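Local coordinates for polyprenyl synthetase (Zymomonas mobilis subsp. mobilis, PDB 4KKM), which probably condenses isopentenyl diphosphate with allylic diphosphates to build farnesyl-type or longer prenyl diphosphates, as a metal-dependent member of the FPP/GGPP synthase family, at residues Q181-A186 / V192-P197. Sequence-based numbering, arbitrary orientation. Where two conformers were deposited one is given.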
ATOM      1  N   GLN B 181      12.018  -5.811  -6.493  0.57 22.42           N
ATOM      2  CA  GLN B 181      11.441  -7.151  -6.541  0.57 26.99           C
ATOM      3  C   GLN B 181      11.219  -7.592  -7.981  0.57 27.20           C
ATOM      4  O   GLN B 181      11.440  -8.752  -8.328  0.57 26.30           O
ATOM      5  CB  GLN B 181      10.107  -7.201  -5.782  0.57 26.28           C
ATOM      6  CG  GLN B 181      10.226  -7.158  -4.264  0.57 29.59           C
ATOM      7  CD  GLN B 181      10.893  -8.398  -3.699  0.57 36.34           C
ATOM      8  OE1 GLN B 181      12.060  -8.658  -3.964  0.57 37.04           O
ATOM      9  NE2 GLN B 181      10.146  -9.173  -2.920  0.57 43.39           N
ATOM     10  N   ALA B 182      10.781  -6.650  -8.809  1.00 25.97           N
ATOM     11  CA  ALA B 182      10.508  -6.917 -10.220  1.00 27.20           C
ATOM     12  C   ALA B 182      11.783  -7.228 -10.992  1.00 29.91           C
ATOM     13  O   ALA B 182      11.791  -8.129 -11.824  1.00 28.15           O
ATOM     14  CB  ALA B 182       9.779  -5.744 -10.861  1.00 26.52           C
ATOM     15  N   ILE B 183      12.849  -6.468 -10.739  1.00 27.70           N
ATOM     16  CA  ILE B 183      14.126  -6.726 -11.404  1.00 26.40           C
ATOM     17  C   ILE B 183      14.636  -8.116 -11.028  1.00 27.06           C
ATOM     18  O   ILE B 183      15.132  -8.857 -11.877  1.00 27.22           O
ATOM     19  CB  ILE B 183      15.191  -5.658 -11.069  1.00 25.08           C
ATOM     20  CG1 ILE B 183      14.743  -4.293 -11.585  1.00 25.56           C
ATOM     21  CG2 ILE B 183      16.544  -6.031 -11.684  1.00 28.00           C
ATOM     22  CD1 ILE B 183      15.663  -3.156 -11.203  1.00 28.37           C
ATOM     23  N   ASP B 184      14.477  -8.480  -9.760  1.00 25.46           N
ATOM     24  CA  ASP B 184      14.898  -9.800  -9.300  1.00 28.74           C
ATOM     25  C   ASP B 184      14.091 -10.889 -10.005  1.00 28.98           C
ATOM     26  O   ASP B 184      14.644 -11.879 -10.492  1.00 30.40           O
ATOM     27  CB  ASP B 184      14.735  -9.915  -7.783  1.00 33.44           C
ATOM     28  CG  ASP B 184      15.764 -10.836  -7.152  1.00 40.42           C
ATOM     29  OD1 ASP B 184      16.794 -11.122  -7.800  1.00 38.04           O
ATOM     30  OD2 ASP B 184      15.544 -11.263  -5.999  1.00 45.53           O
ATOM     31  N   LEU B 185      12.779 -10.696 -10.069  1.00 26.28           N
ATOM     32  CA  LEU B 185      11.911 -11.624 -10.796  1.00 24.57           C
ATOM     33  C   LEU B 185      12.311 -11.740 -12.271  1.00 28.01           C
ATOM     34  O   LEU B 185      12.323 -12.838 -12.840  1.00 32.02           O
ATOM     35  CB  LEU B 185      10.451 -11.178 -10.669  1.00 26.99           C
ATOM     36  CG  LEU B 185       9.405 -11.968 -11.460  1.00 31.22           C
ATOM     37  CD1 LEU B 185       9.324 -13.394 -10.956  1.00 35.10           C
ATOM     38  CD2 LEU B 185       8.043 -11.287 -11.368  1.00 29.38           C
ATOM     39  N   ALA B 186      12.648 -10.611 -12.887  1.00 24.21           N
ATOM     40  CA  ALA B 186      13.110 -10.619 -14.271  1.00 29.04           C
ATOM     41  C   ALA B 186      14.400 -11.429 -14.428  1.00 32.14           C
ATOM     42  O   ALA B 186      14.569 -12.160 -15.403  1.00 30.15           O
ATOM     43  CB  ALA B 186      13.317  -9.202 -14.766  1.00 31.57           C
ATOM     44  N   VAL B 192      19.411 -14.639 -19.649  1.00 32.83           N
ATOM     45  CA  VAL B 192      20.497 -13.693 -19.877  1.00 35.20           C
ATOM     46  C   VAL B 192      20.987 -13.184 -18.530  1.00 34.38           C
ATOM     47  O   VAL B 192      20.227 -12.571 -17.797  1.00 30.65           O
ATOM     48  CB  VAL B 192      20.045 -12.493 -20.746  1.00 37.61           C
ATOM     49  CG1 VAL B 192      21.187 -11.503 -20.924  1.00 37.32           C
ATOM     50  CG2 VAL B 192      19.540 -12.969 -22.113  1.00 34.53           C
ATOM     51  N   PRO B 193      22.253 -13.465 -18.192  1.00 34.02           N
ATOM     52  CA  PRO B 193      22.824 -13.034 -16.910  1.00 35.11           C
ATOM     53  C   PRO B 193      22.927 -11.515 -16.831  1.00 31.37           C
ATOM     54  O   PRO B 193      23.383 -10.881 -17.778  1.00 34.27           O
ATOM     55  CB  PRO B 193      24.229 -13.650 -16.923  1.00 35.11           C
ATOM     56  CG  PRO B 193      24.169 -14.739 -17.947  1.00 42.14           C
ATOM     57  CD  PRO B 193      23.200 -14.269 -18.980  1.00 37.54           C
ATOM     58  N   PHE B 194      22.506 -10.936 -15.715  1.00 28.40           N
ATOM     59  CA  PHE B 194      22.569  -9.490 -15.561  1.00 27.55           C
ATOM     60  C   PHE B 194      24.018  -9.049 -15.352  1.00 35.93           C
ATOM     61  O   PHE B 194      24.874  -9.869 -15.025  1.00 33.51           O
ATOM     62  CB  PHE B 194      21.683  -9.030 -14.405  1.00 26.98           C
ATOM     63  CG  PHE B 194      20.214  -9.097 -14.704  1.00 32.83           C
ATOM     64  CD1 PHE B 194      19.755  -9.619 -15.900  1.00 36.78           C
ATOM     65  CD2 PHE B 194      19.291  -8.609 -13.793  1.00 35.58           C
ATOM     66  CE1 PHE B 194      18.398  -9.673 -16.178  1.00 38.85           C
ATOM     67  CE2 PHE B 194      17.938  -8.652 -14.067  1.00 35.84           C
ATOM     68  CZ  PHE B 194      17.491  -9.184 -15.256  1.00 37.40           C
ATOM     69  N   ASP B 195      24.290  -7.764 -15.569  1.00 30.03           N
ATOM     70  CA  ASP B 195      25.633  -7.228 -15.383  1.00 30.40           C
ATOM     71  C   ASP B 195      25.735  -6.473 -14.066  1.00 28.13           C
ATOM     72  O   ASP B 195      24.750  -6.346 -13.332  1.00 28.95           O
ATOM     73  CB  ASP B 195      26.028  -6.309 -16.547  1.00 34.71           C
ATOM     74  CG  ASP B 195      25.065  -5.137 -16.729  1.00 34.72           C
ATOM     75  OD1 ASP B 195      23.997  -5.124 -16.092  1.00 38.29           O
ATOM     76  OD2 ASP B 195      25.371  -4.232 -17.529  1.00 37.07           O
ATOM     77  N   LEU B 196      26.927  -5.968 -13.772  1.00 30.16           N
ATOM     78  CA  LEU B 196      27.150  -5.238 -12.522  1.00 34.93           C
ATOM     79  C   LEU B 196      26.254  -3.995 -12.336  1.00 27.53           C
ATOM     80  O   LEU B 196      25.672  -3.817 -11.270  1.00 29.43           O
ATOM     81  CB  LEU B 196      28.636  -4.897 -12.340  1.00 36.87           C
ATOM     82  CG  LEU B 196      29.007  -4.331 -10.967  1.00 37.45           C
ATOM     83  CD1 LEU B 196      28.666  -5.338  -9.871  1.00 35.33           C
ATOM     84  CD2 LEU B 196      30.487  -3.948 -10.921  1.00 38.20           C
ATOM     85  N   PRO B 197      26.142  -3.126 -13.363  1.00 34.35           N
ATOM     86  CA  PRO B 197      25.198  -2.005 -13.241  1.00 32.48           C
ATOM     87  C   PRO B 197      23.755  -2.415 -12.910  1.00 30.58           C
ATOM     88  O   PRO B 197      23.095  -1.729 -12.127  1.00 28.72           O
ATOM     89  CB  PRO B 197      25.243  -1.367 -14.635  1.00 37.49           C
ATOM     90  CG  PRO B 197      26.620  -1.648 -15.114  1.00 37.72           C
ATOM     91  CD  PRO B 197      26.937  -3.027 -14.604  1.00 39.24           C
TER
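Phe194 reaches out of the linker that follows helix 177-188 and lays the outer end of its ring against Ile183 and Ala186, one turn apart on that helix. The apolar part of the contact is small. CE2 of Phe194 lies 3.8 Å from CG2 of Ile183, the two side chains meeting at a slant, and CZ of Phe194 comes to 4.2 Å from CB of Ala186. In Ile183 the branch used is the short one: with chi1 at -63°, CG2 stands anti to the backbone N and faces the ring, while CG1 extends beside the N. Phe194 holds CG anti to its own carbonyl carbon (chi1 -73°), and its CB already points at the helix, which lets the ring span the 9.6 Å between CA of Ala186 and CA of Phe194.

Backbone atoms share in the packing. O of Ile183 sits near the ring plane, at the edge, 3.6 Å from CE2 of Phe194, and C of Ala186 lies obliquely to the ring, 3.9 Å from CZ of Phe194. No hydrogen bond joins the two segments; the ring is held by van der Waals packing. It also touches Ile199, and Ile183 touches Leu202, both on helix 196-206; Arg53 and Pro52 of the second subunit pack on Ile183 and Ala186.

Asp195 takes the N-cap position of helix 196-206: its side chain caps a backbone N in the first turn, and OD1 also bonds to OG1 of Thr198.

The side chain of Ile183 is about 11 Å from the bound calcium ion. The contact packs the linker between two successive helices, 177-188 and 196-206, against the first of them through an aromatic residue just ahead of the N-cap, within the all-helical isoprenoid synthase fold.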